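PDB 2HUN: 336aa long hypothetical dTDP-glucose 4,6-dehydratase, which probably dehydrates dTDP-glucose to its 4-keto-6-deoxy form, binding NAD in a Rossmann-fold domain of the extended short-chain dehydrogenase type. Local coordinates for residues I33-L38 with Y66-E71; G10-I15 with P54-V59; E111-R114 with E119-F122. One frame throughout, in Å; residues are numbered along the deposited sequence.

Contact 1. Residues I33-L38 with Y66-E71; sequences INIDKL and YELVKE. With NAD (nicotinamide-adenine-dinucleotide), chain C.
Ile35, on the strand that ends at Asp36, meets the helix of 66-71 through a single methyl, CD1. With CG1 anti to the backbone N (chi1 178°) and the chain straight beyond it, the side chain stretches from the sheet until CD1 lies 4.0 Å from Val69 CG2. A second approach on the same helix is looser, Ile35 CD1 to Leu68 CD2 at 4.2 Å. Ile35 and Val69 cross at about a right angle, and the cross-segment contact is small and wholly apolar. Leu7 and Thr9 of strand 5-9 also touch Ile35, while Leu109 and Ser112 of helix 96-116 pack on Val69.

At the next residue the strand turns polar. Asp36 takes the adenosine ribose with both carboxylate oxygens: O2B of NAD donates to Asp36 OD1 over 2.6 Å, and O3B to OD2 at a distance modelled as very short. Asp36 OD1 also accepts from Leu38 N at 2.8 Å (155°) through its anti lone pair. This Asx turn, together with the bond from Met12 N to OD2, holds the carboxylate against rotation. Lys37 then runs extended over one face of the adenine, its CD modelled closer to the base than usual and doubtful in detail. Its methylenes cover the base, and NZ continues past the rim to a salt bridge with Glu85 and a hydrogen bond with Ser101. A 2'-phosphate on the ribose would probably be repelled by the Asp36 carboxylate. An acidic residue closing the second strand and gripping the ribose diol is characteristic of NAD-binding Rossmann folds.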
loop_
_atom_site.group_PDB
_atom_site.type_symbol
_atom_site.label_atom_id
_atom_site.label_comp_id
_atom_site.label_asym_id
_atom_site.label_seq_id
_atom_site.Cartn_x
_atom_site.Cartn_y
_atom_site.Cartn_z
ATOM N N ILE A 33 20.254 -4.356 -18.880
ATOM C CA ILE A 33 19.283 -3.845 -19.821
ATOM C C ILE A 33 18.586 -2.780 -19.000
ATOM O O ILE A 33 17.993 -3.085 -17.965
ATOM C CB ILE A 33 18.236 -4.882 -20.232
ATOM C CG1 ILE A 33 18.884 -5.997 -21.051
ATOM C CG2 ILE A 33 17.135 -4.193 -21.024
ATOM C CD1 ILE A 33 17.930 -7.128 -21.386
ATOM N N ASN A 34 18.676 -1.537 -19.450
ATOM C CA ASN A 34 18.066 -0.418 -18.756
ATOM C C ASN A 34 16.789 0.028 -19.450
ATOM O O ASN A 34 16.818 0.461 -20.599
ATOM C CB ASN A 34 19.081 0.741 -18.673
ATOM C CG ASN A 34 18.450 2.058 -18.257
ATOM O OD1 ASN A 34 17.380 2.087 -17.661
ATOM N ND2 ASN A 34 19.133 3.162 -18.557
ATOM N N ILE A 35 15.662 -0.100 -18.758
ATOM C CA ILE A 35 14.398 0.330 -19.326
ATOM C C ILE A 35 14.026 1.607 -18.592
ATOM O O ILE A 35 13.911 1.630 -17.368
ATOM C CB ILE A 35 13.289 -0.748 -19.173
ATOM C CG1 ILE A 35 11.976 -0.219 -19.751
ATOM C CG2 ILE A 35 13.128 -1.153 -17.713
ATOM C CD1 ILE A 35 10.860 -1.244 -19.797
ATOM N N ASP A 36 13.891 2.684 -19.353
ATOM C CA ASP A 36 13.565 3.976 -18.795
ATOM C C ASP A 36 12.725 4.666 -19.834
ATOM O O ASP A 36 12.975 4.593 -21.029
ATOM C CB ASP A 36 14.836 4.783 -18.519
ATOM C CG ASP A 36 14.613 5.910 -17.517
ATOM O OD1 ASP A 36 13.890 6.872 -17.834
ATOM O OD2 ASP A 36 15.171 5.826 -16.401
ATOM N N LYS A 37 11.728 5.354 -19.333
ATOM C CA LYS A 37 10.766 6.046 -20.130
ATOM C C LYS A 37 11.250 7.445 -20.566
ATOM O O LYS A 37 10.662 8.088 -21.444
ATOM C CB LYS A 37 9.506 6.077 -19.272
ATOM C CG LYS A 37 9.497 7.050 -18.084
ATOM C CD LYS A 37 8.082 7.158 -17.449
ATOM C CE LYS A 37 7.931 8.422 -16.592
ATOM N NZ LYS A 37 6.606 8.543 -15.907
ATOM N N LEU A 38 12.347 7.879 -19.952
ATOM C CA LEU A 38 12.959 9.182 -20.208
ATOM C C LEU A 38 12.019 10.320 -19.845
ATOM O O LEU A 38 11.768 11.221 -20.648
ATOM C CB LEU A 38 13.399 9.309 -21.672
ATOM C CG LEU A 38 14.480 8.330 -22.157
ATOM C CD1 LEU A 38 14.955 8.745 -23.550
ATOM C CD2 LEU A 38 15.661 8.318 -21.176
ATOM N N TYR A 66 3.041 -3.751 -20.383
ATOM C CA TYR A 66 3.186 -5.195 -20.232
ATOM C C TYR A 66 3.858 -5.904 -21.404
ATOM O O TYR A 66 4.829 -6.633 -21.211
ATOM C CB TYR A 66 1.831 -5.862 -19.952
ATOM C CG TYR A 66 2.002 -7.314 -19.566
ATOM C CD1 TYR A 66 2.590 -7.661 -18.351
ATOM C CD2 TYR A 66 1.677 -8.340 -20.458
ATOM C CE1 TYR A 66 2.862 -8.988 -18.031
ATOM C CE2 TYR A 66 1.945 -9.672 -20.148
ATOM C CZ TYR A 66 2.541 -9.988 -18.936
ATOM O OH TYR A 66 2.846 -11.295 -18.638
ATOM N N GLU A 67 3.348 -5.692 -22.615
ATOM C CA GLU A 67 3.908 -6.333 -23.803
ATOM C C GLU A 67 5.407 -6.122 -23.968
ATOM O O GLU A 67 6.131 -7.039 -24.346
ATOM C CB GLU A 67 3.177 -5.849 -25.062
ATOM C CG GLU A 67 1.727 -6.296 -25.123
ATOM C CD GLU A 67 1.585 -7.805 -24.994
ATOM O OE1 GLU A 67 2.250 -8.527 -25.765
ATOM O OE2 GLU A 67 0.811 -8.270 -24.125
ATOM N N LEU A 68 5.876 -4.913 -23.690
ATOM C CA LEU A 68 7.294 -4.626 -23.811
ATOM C C LEU A 68 8.063 -5.206 -22.624
ATOM O O LEU A 68 9.087 -5.871 -22.793
ATOM C CB LEU A 68 7.521 -3.113 -23.869
ATOM C CG LEU A 68 8.974 -2.640 -23.976
ATOM C CD1 LEU A 68 9.495 -2.872 -25.395
ATOM C CD2 LEU A 68 9.043 -1.165 -23.625
ATOM N N VAL A 69 7.557 -4.959 -21.423
ATOM C CA VAL A 69 8.218 -5.423 -20.208
ATOM C C VAL A 69 8.356 -6.939 -20.072
ATOM O O VAL A 69 9.404 -7.428 -19.648
ATOM C CB VAL A 69 7.501 -4.861 -18.956
ATOM C CG1 VAL A 69 8.116 -5.438 -17.692
ATOM C CG2 VAL A 69 7.611 -3.349 -18.941
ATOM N N LYS A 70 7.315 -7.684 -20.432
ATOM C CA LYS A 70 7.366 -9.139 -20.313
ATOM C C LYS A 70 8.535 -9.724 -21.098
ATOM O O LYS A 70 9.196 -10.659 -20.643
ATOM C CB LYS A 70 6.044 -9.771 -20.781
ATOM C CG LYS A 70 5.828 -9.805 -22.291
ATOM C CD LYS A 70 4.433 -10.310 -22.622
ATOM C CE LYS A 70 4.202 -10.470 -24.120
ATOM N NZ LYS A 70 4.978 -11.601 -24.693
ATOM N N GLU A 71 8.801 -9.162 -22.272
ATOM C CA GLU A 71 9.891 -9.645 -23.119
ATOM C C GLU A 71 11.243 -9.459 -22.435
ATOM O O GLU A 71 12.135 -10.302 -22.550
ATOM C CB GLU A 71 9.875 -8.901 -24.452
ATOM C CG GLU A 71 8.505 -8.877 -25.111
ATOM C CD GLU A 71 8.145 -10.179 -25.806
ATOM O OE1 GLU A 71 8.532 -11.261 -25.316
ATOM O OE2 GLU A 71 7.455 -10.115 -26.846
HETATM P PA NAD C . 14.867 10.023 -10.548
HETATM O O1A NAD C . 13.679 10.888 -10.603
HETATM O O2A NAD C . 16.223 10.626 -10.682
HETATM O O5B NAD C . 14.716 8.938 -11.719
HETATM C C5B NAD C . 13.565 8.093 -11.874
HETATM C C4B NAD C . 13.829 7.345 -13.187
HETATM O O4B NAD C . 12.767 6.407 -13.450
HETATM C C3B NAD C . 13.874 8.325 -14.394
HETATM O O3B NAD C . 14.997 8.025 -15.239
HETATM C C2B NAD C . 12.493 8.134 -15.047
HETATM O O2B NAD C . 12.402 8.430 -16.441
HETATM C C1B NAD C . 12.188 6.670 -14.724
HETATM N N9A NAD C . 10.744 6.351 -14.666
HETATM C C8A NAD C . 9.784 6.948 -13.936
HETATM N N7A NAD C . 8.616 6.355 -14.175
HETATM C C5A NAD C . 8.812 5.376 -15.054
HETATM C C6A NAD C . 7.978 4.415 -15.688
HETATM N N6A NAD C . 6.672 4.329 -15.474
HETATM N N1A NAD C . 8.597 3.520 -16.593
HETATM C C2A NAD C . 9.976 3.597 -16.841
HETATM N N3A NAD C . 10.760 4.505 -16.244
HETATM C C4A NAD C . 10.182 5.370 -15.371
HETATM O O3 NAD C . 14.834 9.427 -9.075
HETATM P PN NAD C . 15.754 8.483 -8.197
HETATM O O1N NAD C . 16.078 9.362 -7.036
HETATM O O2N NAD C . 16.926 7.990 -8.949
HETATM O O5D NAD C . 14.756 7.345 -7.630
HETATM C C5D NAD C . 14.949 5.941 -7.819
HETATM C C4D NAD C . 14.079 5.173 -6.792
HETATM O O4D NAD C . 14.606 5.322 -5.463
HETATM C C3D NAD C . 12.621 5.650 -6.779
HETATM O O3D NAD C . 11.758 4.484 -6.717
HETATM C C2D NAD C . 12.535 6.510 -5.487
HETATM O O2D NAD C . 11.206 6.468 -4.958
HETATM C C1D NAD C . 13.573 5.838 -4.603
HETATM N N1N NAD C . 14.192 6.715 -3.587
HETATM C C2N NAD C . 15.055 7.808 -3.936
HETATM C C3N NAD C . 15.614 8.586 -2.907
HETATM C C7N NAD C . 16.561 9.771 -3.208
HETATM O O7N NAD C . 17.160 10.306 -2.267
HETATM N N7N NAD C . 16.724 10.177 -4.461
HETATM C C4N NAD C . 15.323 8.292 -1.550
HETATM C C5N NAD C . 14.470 7.215 -1.228
HETATM C C6N NAD C . 13.900 6.419 -2.234
#

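Contact 2. Residues G10-I15 with P54-V59. With NAD (nicotinamide-adenine-dinucleotide), chain C.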
loop_
_atom_site.group_PDB
_atom_site.type_symbol
_atom_site.label_atom_id
_atom_site.label_comp_id
_atom_site.label_asym_id
_atom_site.label_seq_id
_atom_site.Cartn_x
_atom_site.Cartn_y
_atom_site.Cartn_z
ATOM N N GLY A 10 14.251 2.429 -14.554
ATOM C CA GLY A 10 14.587 3.771 -14.115
ATOM C C GLY A 10 16.089 3.974 -14.065
ATOM O O GLY A 10 16.593 4.786 -13.290
ATOM N N GLY A 11 16.806 3.240 -14.909
ATOM C CA GLY A 11 18.253 3.332 -14.936
ATOM C C GLY A 11 18.848 4.642 -15.418
ATOM O O GLY A 11 20.019 4.913 -15.153
ATOM N N MET A 12 18.065 5.456 -16.120
ATOM C CA MET A 12 18.570 6.732 -16.620
ATOM C C MET A 12 18.438 7.835 -15.571
ATOM O O MET A 12 18.707 9.008 -15.854
ATOM C CB MET A 12 17.823 7.145 -17.893
ATOM C CG MET A 12 18.706 7.891 -18.884
ATOM S SD MET A 12 20.017 6.820 -19.537
ATOM C CE MET A 12 19.155 6.153 -21.005
ATOM N N GLY A 13 18.024 7.452 -14.365
ATOM C CA GLY A 13 17.867 8.415 -13.290
ATOM C C GLY A 13 19.084 8.505 -12.384
ATOM O O GLY A 13 20.113 7.875 -12.636
ATOM N N PHE A 14 18.955 9.278 -11.313
ATOM C CA PHE A 14 20.042 9.493 -10.357
ATOM C C PHE A 14 20.643 8.215 -9.775
ATOM O O PHE A 14 21.800 7.877 -10.043
ATOM C CB PHE A 14 19.532 10.414 -9.236
ATOM C CG PHE A 14 20.449 10.524 -8.038
ATOM C CD1 PHE A 14 21.828 10.533 -8.181
ATOM C CD2 PHE A 14 19.915 10.681 -6.763
ATOM C CE1 PHE A 14 22.669 10.699 -7.070
ATOM C CE2 PHE A 14 20.748 10.849 -5.647
ATOM C CZ PHE A 14 22.128 10.857 -5.807
ATOM N N ILE A 15 19.860 7.498 -8.981
ATOM C CA ILE A 15 20.347 6.274 -8.350
ATOM C C ILE A 15 20.524 5.138 -9.352
ATOM O O ILE A 15 21.474 4.362 -9.252
ATOM C CB ILE A 15 19.392 5.825 -7.219
ATOM C CG1 ILE A 15 19.258 6.955 -6.192
ATOM C CG2 ILE A 15 19.926 4.559 -6.546
ATOM C CD1 ILE A 15 18.226 6.695 -5.105
ATOM N N PRO A 54 29.277 -3.318 -24.813
ATOM C CA PRO A 54 28.477 -4.479 -25.224
ATOM C C PRO A 54 27.595 -5.115 -24.145
ATOM O O PRO A 54 26.577 -5.736 -24.452
ATOM C CB PRO A 54 29.531 -5.447 -25.766
ATOM C CG PRO A 54 30.742 -5.110 -24.957
ATOM C CD PRO A 54 30.714 -3.598 -24.969
ATOM N N ARG A 55 27.982 -4.963 -22.886
ATOM C CA ARG A 55 27.217 -5.548 -21.791
ATOM C C ARG A 55 26.007 -4.702 -21.398
ATOM O O ARG A 55 25.206 -5.114 -20.557
ATOM C CB ARG A 55 28.116 -5.733 -20.571
ATOM C CG ARG A 55 29.301 -6.650 -20.788
ATOM C CD ARG A 55 30.194 -6.612 -19.569
ATOM N NE ARG A 55 30.650 -5.249 -19.317
ATOM C CZ ARG A 55 31.167 -4.830 -18.169
ATOM N NH1 ARG A 55 31.297 -5.668 -17.152
ATOM N NH2 ARG A 55 31.556 -3.570 -18.038
ATOM N N TYR A 56 25.873 -3.530 -22.013
ATOM C CA TYR A 56 24.771 -2.620 -21.710
ATOM C C TYR A 56 23.795 -2.456 -22.880
ATOM O O TYR A 56 24.201 -2.362 -24.031
ATOM C CB TYR A 56 25.336 -1.248 -21.307
ATOM C CG TYR A 56 24.288 -0.179 -21.077
ATOM C CD1 TYR A 56 23.668 -0.028 -19.837
ATOM C CD2 TYR A 56 23.905 0.676 -22.110
ATOM C CE1 TYR A 56 22.693 0.950 -19.633
ATOM C CE2 TYR A 56 22.932 1.651 -21.919
ATOM C CZ TYR A 56 22.332 1.784 -20.682
ATOM O OH TYR A 56 21.375 2.756 -20.502
ATOM N N THR A 57 22.504 -2.433 -22.573
ATOM C CA THR A 57 21.471 -2.261 -23.591
ATOM C C THR A 57 20.407 -1.340 -23.021
ATOM O O THR A 57 19.920 -1.568 -21.912
ATOM C CB THR A 57 20.772 -3.589 -23.945
ATOM O OG1 THR A 57 21.749 -4.594 -24.216
ATOM C CG2 THR A 57 19.893 -3.410 -25.172
ATOM N N PHE A 58 20.050 -0.300 -23.767
ATOM C CA PHE A 58 19.022 0.625 -23.315
ATOM C C PHE A 58 17.714 0.408 -24.056
ATOM O O PHE A 58 17.681 0.325 -25.287
ATOM C CB PHE A 58 19.453 2.079 -23.500
ATOM C CG PHE A 58 18.333 3.064 -23.298
ATOM C CD1 PHE A 58 17.594 3.067 -22.118
ATOM C CD2 PHE A 58 17.996 3.970 -24.298
ATOM C CE1 PHE A 58 16.536 3.954 -21.939
ATOM C CE2 PHE A 58 16.938 4.864 -24.129
ATOM C CZ PHE A 58 16.207 4.854 -22.948
ATOM N N VAL A 59 16.635 0.314 -23.289
ATOM C CA VAL A 59 15.312 0.128 -23.852
ATOM C C VAL A 59 14.399 1.240 -23.364
ATOM O O VAL A 59 14.095 1.340 -22.170
ATOM C CB VAL A 59 14.698 -1.235 -23.446
ATOM C CG1 VAL A 59 13.280 -1.349 -24.001
ATOM C CG2 VAL A 59 15.564 -2.377 -23.972
HETATM P PA NAD C . 14.867 10.023 -10.548
HETATM O O1A NAD C . 13.679 10.888 -10.603
HETATM O O2A NAD C . 16.223 10.626 -10.682
HETATM O O5B NAD C . 14.716 8.938 -11.719
HETATM C C5B NAD C . 13.565 8.093 -11.874
HETATM C C4B NAD C . 13.829 7.345 -13.187
HETATM O O4B NAD C . 12.767 6.407 -13.450
HETATM C C3B NAD C . 13.874 8.325 -14.394
HETATM O O3B NAD C . 14.997 8.025 -15.239
HETATM C C2B NAD C . 12.493 8.134 -15.047
HETATM O O2B NAD C . 12.402 8.430 -16.441
HETATM C C1B NAD C . 12.188 6.670 -14.724
HETATM N N9A NAD C . 10.744 6.351 -14.666
HETATM C C8A NAD C . 9.784 6.948 -13.936
HETATM N N7A NAD C . 8.616 6.355 -14.175
HETATM C C5A NAD C . 8.812 5.376 -15.054
HETATM C C6A NAD C . 7.978 4.415 -15.688
HETATM N N6A NAD C . 6.672 4.329 -15.474
HETATM N N1A NAD C . 8.597 3.520 -16.593
HETATM C C2A NAD C . 9.976 3.597 -16.841
HETATM N N3A NAD C . 10.760 4.505 -16.244
HETATM C C4A NAD C . 10.182 5.370 -15.371
HETATM O O3 NAD C . 14.834 9.427 -9.075
HETATM P PN NAD C . 15.754 8.483 -8.197
HETATM O O1N NAD C . 16.078 9.362 -7.036
HETATM O O2N NAD C . 16.926 7.990 -8.949
HETATM O O5D NAD C . 14.756 7.345 -7.630
HETATM C C5D NAD C . 14.949 5.941 -7.819
HETATM C C4D NAD C . 14.079 5.173 -6.792
HETATM O O4D NAD C . 14.606 5.322 -5.463
HETATM C C3D NAD C . 12.621 5.650 -6.779
HETATM O O3D NAD C . 11.758 4.484 -6.717
HETATM C C2D NAD C . 12.535 6.510 -5.487
HETATM O O2D NAD C . 11.206 6.468 -4.958
HETATM C C1D NAD C . 13.573 5.838 -4.603
HETATM N N1N NAD C . 14.192 6.715 -3.587
HETATM C C2N NAD C . 15.055 7.808 -3.936
HETATM C C3N NAD C . 15.614 8.586 -2.907
HETATM C C7N NAD C . 16.561 9.771 -3.208
HETATM O O7N NAD C . 17.160 10.306 -2.267
HETATM N N7N NAD C . 16.724 10.177 -4.461
HETATM C C4N NAD C . 15.323 8.292 -1.550
HETATM C C5N NAD C . 14.470 7.215 -1.228
HETATM C C6N NAD C . 13.900 6.419 -2.234
#
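The terminal methyl of Met12 sits almost squarely over the middle of the Phe58 ring, an unusually centred CH-pi contact. Met12 CE lies 3.6 Å from the Phe58 centroid, only 13° off the ring normal, with Phe58 CE1 as its closest atom at 3.5 Å. The sulfur stays behind the methyl, above the same face, SD being 5.3 Å from the Phe58 centroid in a distant Met-aromatic contact. The side chain gets there by folding: chi1, at -146°, lies off a staggered value, and the chain bends again at its next two torsions, which bring CE over the ring face. Tyr56 borders the same methyl with its hydroxyl, OH to Met12 CE 4.1 Å, while the polar partner of that hydroxyl is the side-chain amide of Asn34. With an alanine in place of Phe58 the Met12 methyl would probably lose the aromatic face it rests on, opening a gap and setting the thioether free to turn.

Met12 itself is held in a type I turn from Gly10 to Gly13, closed by Gly13 N to Gly10 O at 3.2 Å. Side chains on Gly10 or Gly13 would run into the cofactor, which probably accounts for the glycines there; Gly10 also has a positive phi. Gly13 is the N-cap of helix 14-26, and the first helical amides grip the diphosphate: Phe14 N reaches O2A of NAD at 3.1 Å in a nearly straight bond (176°), and Ile15 N reaches O2N of NAD at 3.0 Å. The helix dipole probably adds to their pull. This is the glycine-rich, strand-turn-helix dinucleotide-binding loop of the Rossmann fold.

Contact 3. Residues E111-R114 with E119-F122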
loop_
_atom_site.group_PDB
_atom_site.type_symbol
_atom_site.label_atom_id
_atom_site.label_comp_id
_atom_site.label_asym_id
_atom_site.label_seq_id
_atom_site.Cartn_x
_atom_site.Cartn_y
_atom_site.Cartn_z
ATOM N N GLU A 111 3.344 -8.785 -12.492
ATOM C CA GLU A 111 2.609 -9.702 -13.353
ATOM C C GLU A 111 3.529 -10.351 -14.375
ATOM O O GLU A 111 3.463 -11.560 -14.589
ATOM C CB GLU A 111 1.465 -8.974 -14.063
ATOM C CG GLU A 111 0.197 -8.836 -13.218
ATOM C CD GLU A 111 -0.421 -10.185 -12.861
ATOM O OE1 GLU A 111 -0.013 -10.798 -11.851
ATOM O OE2 GLU A 111 -1.310 -10.639 -13.604
ATOM N N SER A 112 4.398 -9.560 -14.999
ATOM C CA SER A 112 5.314 -10.108 -15.991
ATOM C C SER A 112 6.224 -11.136 -15.331
ATOM O O SER A 112 6.544 -12.169 -15.920
ATOM C CB SER A 112 6.153 -8.992 -16.629
ATOM O OG SER A 112 7.107 -8.476 -15.719
ATOM N N ILE A 113 6.634 -10.859 -14.098
ATOM C CA ILE A 113 7.497 -11.784 -13.385
ATOM C C ILE A 113 6.809 -13.114 -13.067
ATOM O O ILE A 113 7.372 -14.179 -13.339
ATOM C CB ILE A 113 8.029 -11.160 -12.075
ATOM C CG1 ILE A 113 9.087 -10.101 -12.407
ATOM C CG2 ILE A 113 8.603 -12.248 -11.172
ATOM C CD1 ILE A 113 9.575 -9.306 -11.204
ATOM N N ARG A 114 5.596 -13.068 -12.515
ATOM C CA ARG A 114 4.896 -14.303 -12.164
ATOM C C ARG A 114 4.324 -15.034 -13.378
ATOM O O ARG A 114 4.135 -16.247 -13.338
ATOM C CB ARG A 114 3.786 -14.031 -11.129
ATOM C CG ARG A 114 2.547 -13.283 -11.632
ATOM C CD ARG A 114 1.452 -14.242 -12.112
ATOM N NE ARG A 114 0.237 -13.520 -12.486
ATOM C CZ ARG A 114 -0.888 -14.094 -12.904
ATOM N NH1 ARG A 114 -0.971 -15.416 -13.003
ATOM N NH2 ARG A 114 -1.936 -13.342 -13.230
ATOM N N GLU A 119 11.085 -17.284 -11.185
ATOM C CA GLU A 119 12.333 -17.553 -10.483
ATOM C C GLU A 119 13.317 -16.383 -10.524
ATOM O O GLU A 119 14.366 -16.424 -9.877
ATOM C CB GLU A 119 12.993 -18.805 -11.060
ATOM C CG GLU A 119 12.017 -19.958 -11.209
ATOM C CD GLU A 119 12.693 -21.257 -11.592
ATOM O OE1 GLU A 119 13.618 -21.220 -12.432
ATOM O OE2 GLU A 119 12.288 -22.315 -11.062
ATOM N N VAL A 120 12.974 -15.340 -11.274
ATOM C CA VAL A 120 13.846 -14.172 -11.382
ATOM C C VAL A 120 14.011 -13.503 -10.013
ATOM O O VAL A 120 13.067 -13.445 -9.228
ATOM C CB VAL A 120 13.272 -13.137 -12.390
ATOM C CG1 VAL A 120 12.082 -12.413 -11.787
ATOM C CG2 VAL A 120 14.354 -12.151 -12.804
ATOM N N ARG A 121 15.214 -13.018 -9.723
ATOM C CA ARG A 121 15.474 -12.344 -8.453
ATOM C C ARG A 121 15.016 -10.897 -8.601
ATOM O O ARG A 121 15.534 -10.162 -9.436
ATOM C CB ARG A 121 16.965 -12.405 -8.117
ATOM C CG ARG A 121 17.375 -11.613 -6.873
ATOM C CD ARG A 121 16.602 -12.037 -5.631
ATOM N NE ARG A 121 17.017 -11.261 -4.466
ATOM C CZ ARG A 121 16.262 -11.055 -3.392
ATOM N NH1 ARG A 121 15.041 -11.568 -3.329
ATOM N NH2 ARG A 121 16.729 -10.335 -2.379
ATOM N N PHE A 122 14.052 -10.492 -7.781
ATOM C CA PHE A 122 13.484 -9.149 -7.852
ATOM C C PHE A 122 13.718 -8.273 -6.618
ATOM O O PHE A 122 13.447 -8.686 -5.497
ATOM C CB PHE A 122 11.981 -9.286 -8.113
ATOM C CG PHE A 122 11.227 -7.988 -8.119
ATOM C CD1 PHE A 122 11.535 -6.979 -9.028
ATOM C CD2 PHE A 122 10.160 -7.803 -7.256
ATOM C CE1 PHE A 122 10.776 -5.805 -9.074
ATOM C CE2 PHE A 122 9.401 -6.645 -7.292
ATOM C CZ PHE A 122 9.706 -5.640 -8.203
#
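Ile113 stands at about a right angle to both Val120 and Phe122. Its CG2 meets Val120 CG1 at 3.5 Å, methyl against methyl. The longer branch, with CG1 anti to the carbonyl carbon (chi1 -73°) and extended beyond, carries CD1 over one face of Phe122. There CD1 is 4.0 Å from the Phe122 centroid, a CH-pi contact displaced from the centre, and CD1 comes as near as 3.7 Å to Phe122 CG. Val79 of the neighbouring strand 78-81 touches both Val120 and Phe122.

One residue on, Arg114 points away from this patch and forms a side-on, two-nitrogen salt bridge with Glu111. Arg114 NE lies 2.8 Å from Glu111 OE1, tilted above the carboxylate plane, whereas Arg114 NH2 uses the syn lone pair of Glu111 OE2, also at 2.8 Å. Trp165 donates a further bond to OE1, and Pro95 of the second subunit packs on both charged residues. The chemistry thus divides the helix: Ile113 meets Val120 and Phe122 through hydrocarbon alone, while buried Glu111 has its charge probably balanced by Arg114 near the subunit interface.

In the fold
From the N terminus, the glycine loop and helix start, 10-15, open contact 2, strand 31-36 opens contact 1, strand 56-60 closes contact 2, and helix 66-74 closes contact 1. The two loops therefore cross, and they also touch directly: Asn34 pairs through its backbone with Thr57 and Val59 in neighbouring parallel strands. Both reach NAD. Contact 3 comes later in series, closing the short turn between helix 96-116 and strand 121-127 of the same sheet. It lies well away from contact 2, but helix 66-74 joins it to contact 1, Tyr66, Val69 and Lys70 packing on Ser112. Contact 2 ties the glycine loop to strand 56-60, while contacts 1 and 3 tie helices 66-74 and 96-116 to the sheet.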